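Local coordinates for protein multi-copper Oxidase CueO (Ochrobactrum, PDB 6EVG) that oxidises lignin model compounds and lignosulfonate as a laccase-like multi-copper oxidase, probably passing the electrons through its copper sites to dioxygen, at residues 119-124 with 150-155; 398-401 with 406-409; 171-176 with 299-304; 142-147 with 184-189. All coordinates share one frame; numbering follows the deposited sequence.

Contact 1 (119-124 with 150-155); sequences VKIQQP and MVVTDG
Between the two sheets of the first cupredoxin-like domain, V152 of strand 148-153 meets I121 and Q123 from the loop that follows strand 114-120. CG1 of V152 lies anti to the backbone N (chi1 173°), where it makes the closer touch to I121, 3.9 Å from I121 CG2, and comes within 4.0 Å of Q123 CG. CG2 lies mainly against the amide end, with Q123 CD 4.0 Å away. The side chains of I121 and V152 slide past one another in opposite directions, a branched, apolar pair well suited to a buried place between sheets. Q123 is the amphipathic member: its methylene chain packs on valine, while OE1 takes the N-H of F96 and NE2 donates to the carbonyl of G94, so the buried amide is satisfied and its rotation fixed. Cutting V152 back to an alanine would probably leave a gap between I121 and strand 148-153 and take the apolar surface from the Q123 chain. I121 also packs on L70 of strand 67-71, which neighbours strand 148-153. N128 of strand 126-131, the other neighbour, touches both V152 and Q123. The contact thus joins the loop leaving edge strand 114-120 to the middle strand of the five-stranded partner.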
# COMPACT_ATOMS: atom_id res chain seq x y z
N VAL A 119 14.81 -13.70 -5.98
CA VAL A 119 13.85 -14.07 -4.91
C VAL A 119 13.22 -15.40 -5.18
O VAL A 119 12.75 -15.67 -6.27
CB VAL A 119 12.74 -12.98 -4.78
CG1 VAL A 119 11.69 -13.41 -3.80
CG2 VAL A 119 13.36 -11.62 -4.49
N LYS A 120 13.12 -16.20 -4.13
CA LYS A 120 12.42 -17.46 -4.15
C LYS A 120 11.14 -17.27 -3.36
O LYS A 120 11.17 -17.09 -2.13
CB LYS A 120 13.31 -18.54 -3.56
CG LYS A 120 12.71 -19.93 -3.71
CD LYS A 120 13.54 -21.04 -3.05
CE LYS A 120 14.80 -21.34 -3.74
NZ LYS A 120 15.52 -22.47 -3.11
N ILE A 121 10.01 -17.28 -4.04
CA ILE A 121 8.71 -16.95 -3.43
C ILE A 121 8.16 -18.11 -2.61
O ILE A 121 8.05 -19.21 -3.13
CB ILE A 121 7.72 -16.56 -4.54
CG1 ILE A 121 8.24 -15.41 -5.43
CG2 ILE A 121 6.37 -16.25 -3.93
CD1 ILE A 121 8.41 -14.09 -4.78
N GLN A 122 7.82 -17.82 -1.34
CA GLN A 122 7.13 -18.83 -0.52
C GLN A 122 6.35 -18.07 0.53
O GLN A 122 6.87 -17.64 1.55
CB GLN A 122 8.10 -19.83 0.10
CG GLN A 122 7.35 -20.94 0.83
CD GLN A 122 8.20 -21.97 1.49
OE1 GLN A 122 9.27 -22.38 1.00
NE2 GLN A 122 7.74 -22.47 2.65
N GLN A 123 5.06 -17.81 0.24
CA GLN A 123 4.22 -17.00 1.11
C GLN A 123 2.76 -17.20 0.73
O GLN A 123 2.46 -17.64 -0.39
CB GLN A 123 4.60 -15.52 1.04
CG GLN A 123 4.28 -14.88 -0.30
CD GLN A 123 4.81 -13.48 -0.33
OE1 GLN A 123 5.96 -13.23 -0.70
NE2 GLN A 123 3.99 -12.53 0.14
N PRO A 124 1.81 -16.76 1.57
CA PRO A 124 0.40 -16.83 1.18
C PRO A 124 0.08 -15.98 -0.01
O PRO A 124 0.59 -14.87 -0.17
CB PRO A 124 -0.32 -16.34 2.45
CG PRO A 124 0.61 -16.66 3.61
CD PRO A 124 2.00 -16.40 3.00
N MET A 150 2.12 -6.23 -7.33
CA MET A 150 2.76 -7.55 -7.30
C MET A 150 1.86 -8.58 -6.68
O MET A 150 1.68 -8.54 -5.45
CB MET A 150 4.11 -7.44 -6.55
CG MET A 150 4.89 -8.73 -6.55
SD MET A 150 6.61 -8.53 -5.96
CE MET A 150 7.40 -7.80 -7.36
N VAL A 151 1.26 -9.43 -7.48
CA VAL A 151 0.41 -10.51 -7.01
C VAL A 151 1.22 -11.78 -6.85
O VAL A 151 1.95 -12.17 -7.77
CB VAL A 151 -0.77 -10.72 -7.99
CG1 VAL A 151 -1.51 -12.02 -7.66
CG2 VAL A 151 -1.71 -9.53 -7.96
N VAL A 152 1.09 -12.42 -5.68
CA VAL A 152 1.56 -13.79 -5.49
C VAL A 152 0.33 -14.68 -5.59
O VAL A 152 -0.63 -14.48 -4.84
CB VAL A 152 2.27 -13.99 -4.13
CG1 VAL A 152 2.57 -15.47 -3.92
CG2 VAL A 152 3.55 -13.16 -4.11
N THR A 153 0.35 -15.65 -6.48
CA THR A 153 -0.73 -16.62 -6.68
C THR A 153 -0.24 -18.01 -6.39
O THR A 153 0.89 -18.35 -6.71
CB THR A 153 -1.34 -16.51 -8.05
OG1 THR A 153 -2.47 -17.39 -8.09
CG2 THR A 153 -0.38 -16.78 -9.15
N ASP A 154 -1.16 -18.85 -5.92
CA ASP A 154 -0.89 -20.26 -5.76
C ASP A 154 -1.71 -21.12 -6.70
O ASP A 154 -1.69 -22.32 -6.57
CB ASP A 154 -1.12 -20.74 -4.29
CG ASP A 154 -2.54 -20.54 -3.80
OD1 ASP A 154 -3.42 -20.23 -4.63
OD2 ASP A 154 -2.76 -20.74 -2.55
N GLY A 155 -2.38 -20.47 -7.67
CA GLY A 155 -3.11 -21.15 -8.69
C GLY A 155 -4.46 -21.71 -8.26
O GLY A 155 -5.10 -22.36 -9.06

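Contact 2 (398-401 with 406-409); sequences GVEM and KPFD
E400 reaches across the loop to P407, and its chain can be followed outward. CB comes first, 4.0 Å from P407 CG. CG then leaves beside the backbone N, anti to the carbonyl carbon (chi1 -57°), and the chain beyond it is extended, which carries the carboxylate alongside the CG corner of the proline. There OE1 returns to the same ring atom, 3.9 Å from P407 CG, a van der Waals approach. The glutamate therefore offers its aliphatic root and one oxygen to the pyrrolidine. The closer touch is made by the next residue's backbone: M401 O lies 3.2 Å from P407 CB and receives a CA-H...O contact from P407 CA at 3.3 Å, bent to 124° at the hydrogen. Proline, with no N-H to offer, can still turn its CA-H toward a carbonyl, though at this angle the contact is probably weak. M401 turns its side chain the other way, onto N344, V498 and M500. Backbone bonds join M401 to V498 and F408 to G499, just after H495. This position suggests that the loop helps wall the mononuclear copper site of H434, C490 and H495, the copper being about 6 Å from the M401 side chain.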
# COMPACT_ATOMS: atom_id res chain seq x y z
N GLY A 398 13.53 21.66 9.09
CA GLY A 398 13.46 21.76 10.56
C GLY A 398 12.37 21.01 11.23
O GLY A 398 12.39 20.88 12.46
N VAL A 399 11.40 20.50 10.47
CA VAL A 399 10.32 19.74 11.07
C VAL A 399 10.86 18.38 11.45
O VAL A 399 11.57 17.73 10.64
CB VAL A 399 9.17 19.59 10.03
CG1 VAL A 399 8.10 18.65 10.52
CG2 VAL A 399 8.60 20.95 9.62
N GLU A 400 10.49 17.87 12.61
CA GLU A 400 10.89 16.55 13.07
C GLU A 400 9.73 15.86 13.72
O GLU A 400 8.93 16.49 14.44
CB GLU A 400 12.09 16.60 14.03
CG GLU A 400 13.37 17.28 13.51
CD GLU A 400 14.50 17.33 14.55
OE1 GLU A 400 14.29 17.02 15.73
OE2 GLU A 400 15.60 17.77 14.22
N MET A 401 9.63 14.55 13.55
CA MET A 401 8.67 13.69 14.22
C MET A 401 9.38 12.41 14.61
O MET A 401 10.55 12.15 14.22
CB MET A 401 7.48 13.41 13.29
CG MET A 401 6.71 14.62 12.96
SD MET A 401 5.26 14.22 11.95
CE MET A 401 4.68 15.82 11.61
N LYS A 406 12.94 9.11 19.56
CA LYS A 406 13.70 10.12 18.81
C LYS A 406 13.45 9.93 17.31
O LYS A 406 13.18 8.82 16.83
CB LYS A 406 15.19 9.94 19.06
CG LYS A 406 15.61 10.35 20.47
CD LYS A 406 17.15 10.30 20.63
CE LYS A 406 17.66 10.66 22.00
NZ LYS A 406 17.40 12.07 22.32
N PRO A 407 13.57 11.02 16.53
CA PRO A 407 13.47 10.90 15.08
C PRO A 407 14.38 9.85 14.48
O PRO A 407 15.51 9.65 14.97
CB PRO A 407 13.75 12.32 14.58
CG PRO A 407 13.42 13.20 15.74
CD PRO A 407 13.85 12.40 16.92
N PHE A 408 13.94 9.27 13.37
CA PHE A 408 14.76 8.35 12.60
C PHE A 408 16.22 8.78 12.47
O PHE A 408 16.49 9.93 12.15
CB PHE A 408 14.17 8.24 11.17
CG PHE A 408 14.94 7.32 10.25
CD1 PHE A 408 15.00 5.99 10.51
CD2 PHE A 408 15.63 7.82 9.14
CE1 PHE A 408 15.70 5.15 9.66
CE2 PHE A 408 16.34 6.98 8.29
CZ PHE A 408 16.38 5.66 8.56
N ASP A 409 17.09 7.83 12.71
CA ASP A 409 18.54 8.04 12.53
C ASP A 409 19.06 6.81 11.79
O ASP A 409 18.94 5.66 12.26
CB ASP A 409 19.20 8.18 13.92
CG ASP A 409 20.71 8.26 13.91
OD1 ASP A 409 21.39 8.04 12.90
OD2 ASP A 409 21.22 8.60 15.01

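Contact 3 (171-176 with 299-304); sequences IPLVLQ and MRFVVD
The phenyl ring of F301 has on one face the methyl of M299, two residues earlier on the same strand, and a methyl of L173 at its edge. M299 CE sits 3.6 Å above the ring plane, displaced toward the rim. L173 CD1 arrives close to that plane, 4.2 Å from F301 CZ, the atom furthest out along the side chain. The ring of F276 meets this phenyl as well, with planes at about 40°, and L222 of strand 219-226 adds another aliphatic neighbour.

The second meeting point is sulfur. M299 SD lies 3.8 Å from L173 CD2 and 4.1 Å from L173 CD1, resting near the fork of the leucine, and the two side chains cross at about a right angle. The methionine gets there from a tight start, CG lying between the backbone N and the carbonyl carbon (chi1 64°). A later bend at chi3 of -68° folds CE back over F301. An unbranched, flexible thioether suits this double task, while the forked leucine can send one methyl to the ring and still keep both near the sulfur.

Strand 170-178 belongs to the seven-stranded sheet and strand 295-303 to the five-stranded one, the two sheets of the middle cupredoxin-like domain expected in a three-domain multicopper oxidase. L173 CA stands 9.9 Å from M299 CA, the spacing of facing sheets in a beta sandwich. V205 of strand 202-205 touches both residues. R300, in alternation, projects elsewhere and pairs with D283. All three contacting residues are buried and apolar, so the join rests on dispersion and the exclusion of water, governed by shape complementarity more than by directional bonds.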
# COMPACT_ATOMS: atom_id res chain seq x y z
N ILE A 171 -9.79 -6.77 -11.34
CA ILE A 171 -9.37 -5.46 -11.75
C ILE A 171 -8.68 -4.75 -10.58
O ILE A 171 -9.24 -4.62 -9.52
CB ILE A 171 -10.60 -4.59 -12.18
CG1 ILE A 171 -11.35 -5.28 -13.35
CG2 ILE A 171 -10.18 -3.20 -12.56
CD1 ILE A 171 -12.68 -4.69 -13.66
N PRO A 172 -7.43 -4.28 -10.80
CA PRO A 172 -6.74 -3.50 -9.75
C PRO A 172 -7.16 -2.04 -9.83
O PRO A 172 -7.30 -1.48 -10.92
CB PRO A 172 -5.26 -3.67 -10.11
CG PRO A 172 -5.28 -3.77 -11.61
CD PRO A 172 -6.58 -4.48 -11.97
N LEU A 173 -7.32 -1.45 -8.62
CA LEU A 173 -7.67 -0.03 -8.49
C LEU A 173 -6.67 0.62 -7.55
O LEU A 173 -6.67 0.35 -6.34
CB LEU A 173 -9.07 0.17 -7.90
CG LEU A 173 -10.22 -0.51 -8.68
CD1 LEU A 173 -11.55 -0.25 -7.90
CD2 LEU A 173 -10.33 -0.05 -10.12
N VAL A 174 -5.85 1.52 -8.08
CA VAL A 174 -4.88 2.26 -7.29
C VAL A 174 -5.47 3.67 -7.08
O VAL A 174 -5.58 4.47 -8.02
CB VAL A 174 -3.50 2.35 -7.99
CG1 VAL A 174 -2.55 3.14 -7.13
CG2 VAL A 174 -2.99 0.95 -8.31
N LEU A 175 -5.83 3.92 -5.82
CA LEU A 175 -6.49 5.17 -5.44
C LEU A 175 -5.43 6.19 -5.01
O LEU A 175 -4.62 5.87 -4.12
CB LEU A 175 -7.46 4.94 -4.29
CG LEU A 175 -8.46 3.80 -4.42
CD1 LEU A 175 -9.37 3.71 -3.20
CD2 LEU A 175 -9.31 3.89 -5.70
N GLN A 176 -5.45 7.38 -5.61
CA GLN A 176 -4.49 8.43 -5.27
C GLN A 176 -5.17 9.79 -5.34
O GLN A 176 -6.35 9.91 -5.72
CB GLN A 176 -3.24 8.39 -6.15
CG GLN A 176 -2.46 7.11 -6.03
CD GLN A 176 -1.35 7.00 -7.04
OE1 GLN A 176 -1.59 7.11 -8.27
NE2 GLN A 176 -0.12 6.78 -6.54
N MET A 299 -14.79 6.96 -9.49
CA MET A 299 -14.90 6.35 -10.79
C MET A 299 -16.29 5.78 -10.99
O MET A 299 -17.07 5.72 -10.01
CB MET A 299 -13.84 5.24 -10.98
CG MET A 299 -14.03 4.08 -10.04
SD MET A 299 -12.92 2.70 -10.35
CE MET A 299 -13.51 2.11 -11.90
N ARG A 300 -16.60 5.40 -12.21
CA ARG A 300 -17.89 4.79 -12.54
C ARG A 300 -17.71 3.39 -13.08
O ARG A 300 -16.77 3.16 -13.82
CB ARG A 300 -18.61 5.69 -13.56
CG ARG A 300 -20.04 5.18 -13.92
CD ARG A 300 -20.81 6.25 -14.62
NE ARG A 300 -22.20 5.96 -14.86
CZ ARG A 300 -23.24 6.02 -13.99
NH1 ARG A 300 -23.06 6.21 -12.70
NH2 ARG A 300 -24.48 5.82 -14.44
N PHE A 301 -18.62 2.50 -12.73
CA PHE A 301 -18.71 1.16 -13.30
C PHE A 301 -19.99 1.10 -14.14
O PHE A 301 -21.08 1.46 -13.67
CB PHE A 301 -18.83 0.10 -12.20
CG PHE A 301 -17.61 -0.02 -11.37
CD1 PHE A 301 -16.57 -0.84 -11.79
CD2 PHE A 301 -17.47 0.64 -10.18
CE1 PHE A 301 -15.45 -0.99 -11.03
CE2 PHE A 301 -16.28 0.51 -9.42
CZ PHE A 301 -15.30 -0.32 -9.85
N VAL A 302 -19.87 0.61 -15.37
CA VAL A 302 -20.98 0.38 -16.26
C VAL A 302 -20.97 -1.10 -16.67
O VAL A 302 -19.93 -1.64 -16.92
CB VAL A 302 -20.93 1.30 -17.46
CG1 VAL A 302 -21.01 2.77 -17.08
CG2 VAL A 302 -19.78 1.02 -18.36
N VAL A 303 -22.12 -1.72 -16.68
CA VAL A 303 -22.23 -3.13 -17.04
C VAL A 303 -22.33 -3.30 -18.53
O VAL A 303 -23.12 -2.62 -19.14
CB VAL A 303 -23.41 -3.80 -16.35
CG1 VAL A 303 -23.50 -5.27 -16.66
CG2 VAL A 303 -23.27 -3.60 -14.84
N ASP A 304 -21.50 -4.21 -19.07
CA ASP A 304 -21.53 -4.49 -20.50
C ASP A 304 -22.18 -5.82 -20.69
O ASP A 304 -21.61 -6.88 -20.34
CB ASP A 304 -20.11 -4.51 -21.10
CG ASP A 304 -20.08 -4.81 -22.60
OD1 ASP A 304 -21.10 -5.24 -23.17
OD2 ASP A 304 -18.99 -4.63 -23.21

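Contact 4 (142-147 with 184-189); sequences AHLGIA and DKVYEP
V186 is where the loop 184-189 first meets the end of helix 138-144: its CG2 touches L144 CD2 at 3.7 Å, the two side chains crossing at about a right angle. Next to L144, G145, the first residue beyond the helix, closes it in a Schellman motif, whose positive phi calls for glycine. A compact branched residue fits at V186, which also touches A54, V180 and R178. A water donates to V186 O at 2.8 Å and is hydrogen-bonded to H143 NE2 at 2.7 Å, bridging loop and helix. Y187 follows, with CG anti to the backbone N (chi1 -179°), a torsion that directs the phenol back along the helix. Y187 CD1 comes 4.0 Å from H143 CB, and the two rings meet obliquely, their centroids 5.8 Å apart. Further on, P189 folds its CD over one face of the Y187 ring. F198 makes edge-to-face contacts with both H143 and Y187. The polar ends reach beyond the interface: H143 ND1 bonds to N229 OD1 and Y187 OH to E494, the residue before the copper ligand H495. Ring packing thus combines with directional bonds, and the water links the buried imidazole to a carbonyl too far away (H143 NE2 to V186 O 4.1 Å) for a direct bond.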
# COMPACT_ATOMS: atom_id res chain seq x y z
N ALA A 142 7.49 8.97 -4.65
CA ALA A 142 6.17 8.30 -4.72
C ALA A 142 5.14 9.19 -5.42
O ALA A 142 4.44 8.72 -6.34
CB ALA A 142 5.70 7.93 -3.33
N HIS A 143 5.06 10.45 -5.04
CA HIS A 143 4.02 11.31 -5.62
C HIS A 143 4.22 11.50 -7.11
O HIS A 143 3.26 11.59 -7.90
CB HIS A 143 3.94 12.65 -4.90
CG HIS A 143 2.65 13.35 -5.21
ND1 HIS A 143 1.47 12.96 -4.64
CD2 HIS A 143 2.32 14.33 -6.09
CE1 HIS A 143 0.49 13.69 -5.18
NE2 HIS A 143 0.96 14.51 -6.09
N LEU A 144 5.49 11.60 -7.56
CA LEU A 144 5.75 11.68 -8.99
C LEU A 144 5.07 10.57 -9.74
O LEU A 144 4.69 10.77 -10.90
CB LEU A 144 7.25 11.71 -9.24
CG LEU A 144 7.95 13.07 -9.02
CD1 LEU A 144 9.46 12.87 -8.93
CD2 LEU A 144 7.60 14.03 -10.11
N GLY A 145 5.02 9.38 -9.12
CA GLY A 145 4.24 8.29 -9.67
C GLY A 145 4.90 6.92 -9.63
O GLY A 145 4.34 5.97 -10.19
N ILE A 146 6.05 6.76 -8.95
CA ILE A 146 6.75 5.49 -9.03
C ILE A 146 6.12 4.44 -8.12
O ILE A 146 6.20 4.55 -6.88
CB ILE A 146 8.26 5.70 -8.68
CG1 ILE A 146 8.91 6.71 -9.62
CG2 ILE A 146 8.98 4.37 -8.71
CD1 ILE A 146 10.24 7.27 -9.05
N ALA A 147 5.51 3.45 -8.73
CA ALA A 147 4.92 2.32 -8.02
C ALA A 147 4.54 1.27 -9.01
O ALA A 147 4.30 1.57 -10.17
CB ALA A 147 3.68 2.70 -7.22
N ASP A 184 4.96 21.40 -14.18
CA ASP A 184 6.12 20.74 -13.67
C ASP A 184 6.34 20.77 -12.17
O ASP A 184 7.11 19.97 -11.64
CB ASP A 184 7.38 21.26 -14.38
CG ASP A 184 7.42 20.83 -15.85
OD1 ASP A 184 6.75 19.84 -16.20
OD2 ASP A 184 8.18 21.42 -16.66
N LYS A 185 5.64 21.66 -11.49
CA LYS A 185 5.79 21.78 -10.01
C LYS A 185 4.67 20.99 -9.40
O LYS A 185 3.59 21.53 -9.16
CB LYS A 185 5.78 23.25 -9.60
CG LYS A 185 6.94 24.03 -10.14
CD LYS A 185 6.85 25.45 -9.60
CE LYS A 185 8.05 26.28 -9.94
NZ LYS A 185 7.76 27.64 -9.37
N VAL A 186 4.88 19.68 -9.24
CA VAL A 186 3.79 18.78 -8.87
C VAL A 186 3.76 18.44 -7.37
O VAL A 186 2.69 18.15 -6.84
CB VAL A 186 3.78 17.50 -9.71
CG1 VAL A 186 3.55 17.83 -11.17
CG2 VAL A 186 5.04 16.67 -9.53
N TYR A 187 4.92 18.45 -6.70
CA TYR A 187 5.02 18.10 -5.28
C TYR A 187 5.81 19.16 -4.56
O TYR A 187 7.03 19.16 -4.60
CB TYR A 187 5.64 16.72 -5.07
CG TYR A 187 5.74 16.32 -3.60
CD1 TYR A 187 4.61 16.03 -2.86
CD2 TYR A 187 6.95 16.34 -2.92
CE1 TYR A 187 4.68 15.76 -1.50
CE2 TYR A 187 7.05 16.08 -1.60
CZ TYR A 187 5.92 15.80 -0.86
OH TYR A 187 6.02 15.60 0.51
N GLU A 188 5.09 20.13 -3.99
CA GLU A 188 5.68 21.29 -3.37
C GLU A 188 5.07 21.47 -1.97
O GLU A 188 4.24 22.39 -1.72
CB GLU A 188 5.44 22.54 -4.23
CG GLU A 188 5.97 22.41 -5.62
CD GLU A 188 7.47 22.39 -5.70
OE1 GLU A 188 8.10 23.07 -4.88
OE2 GLU A 188 8.02 21.71 -6.64
N PRO A 189 5.42 20.59 -1.03
CA PRO A 189 4.74 20.65 0.26
C PRO A 189 5.17 21.88 1.07
O PRO A 189 6.31 22.28 1.06
CB PRO A 189 5.25 19.40 0.97
CG PRO A 189 6.59 19.12 0.33
CD PRO A 189 6.37 19.49 -1.09
O HOH W 1 0.11 16.96 -7.00

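From the N terminus, contact 1 comes first, closing a loop of 25 residues that runs through strand 126-131 and helix 138-144. The first half of contact 4, 142-147, lies inside that loop, while 184-189 lies beyond it, so contacts 1 and 4 cross. Contact 3 crosses contact 4 too: 171-176 falls between the halves of contact 4, and its partner 299-304 follows 122 residues later. Contacts 1 and 3 are in series, each joining the two sheets of a sandwich. Contact 4 ties the end of helix 138-144 to the loop before helix 191-196. Contact 2 stands last, a short local closure across four residues in the C-terminal part, about 22 Å between centres from contact 4.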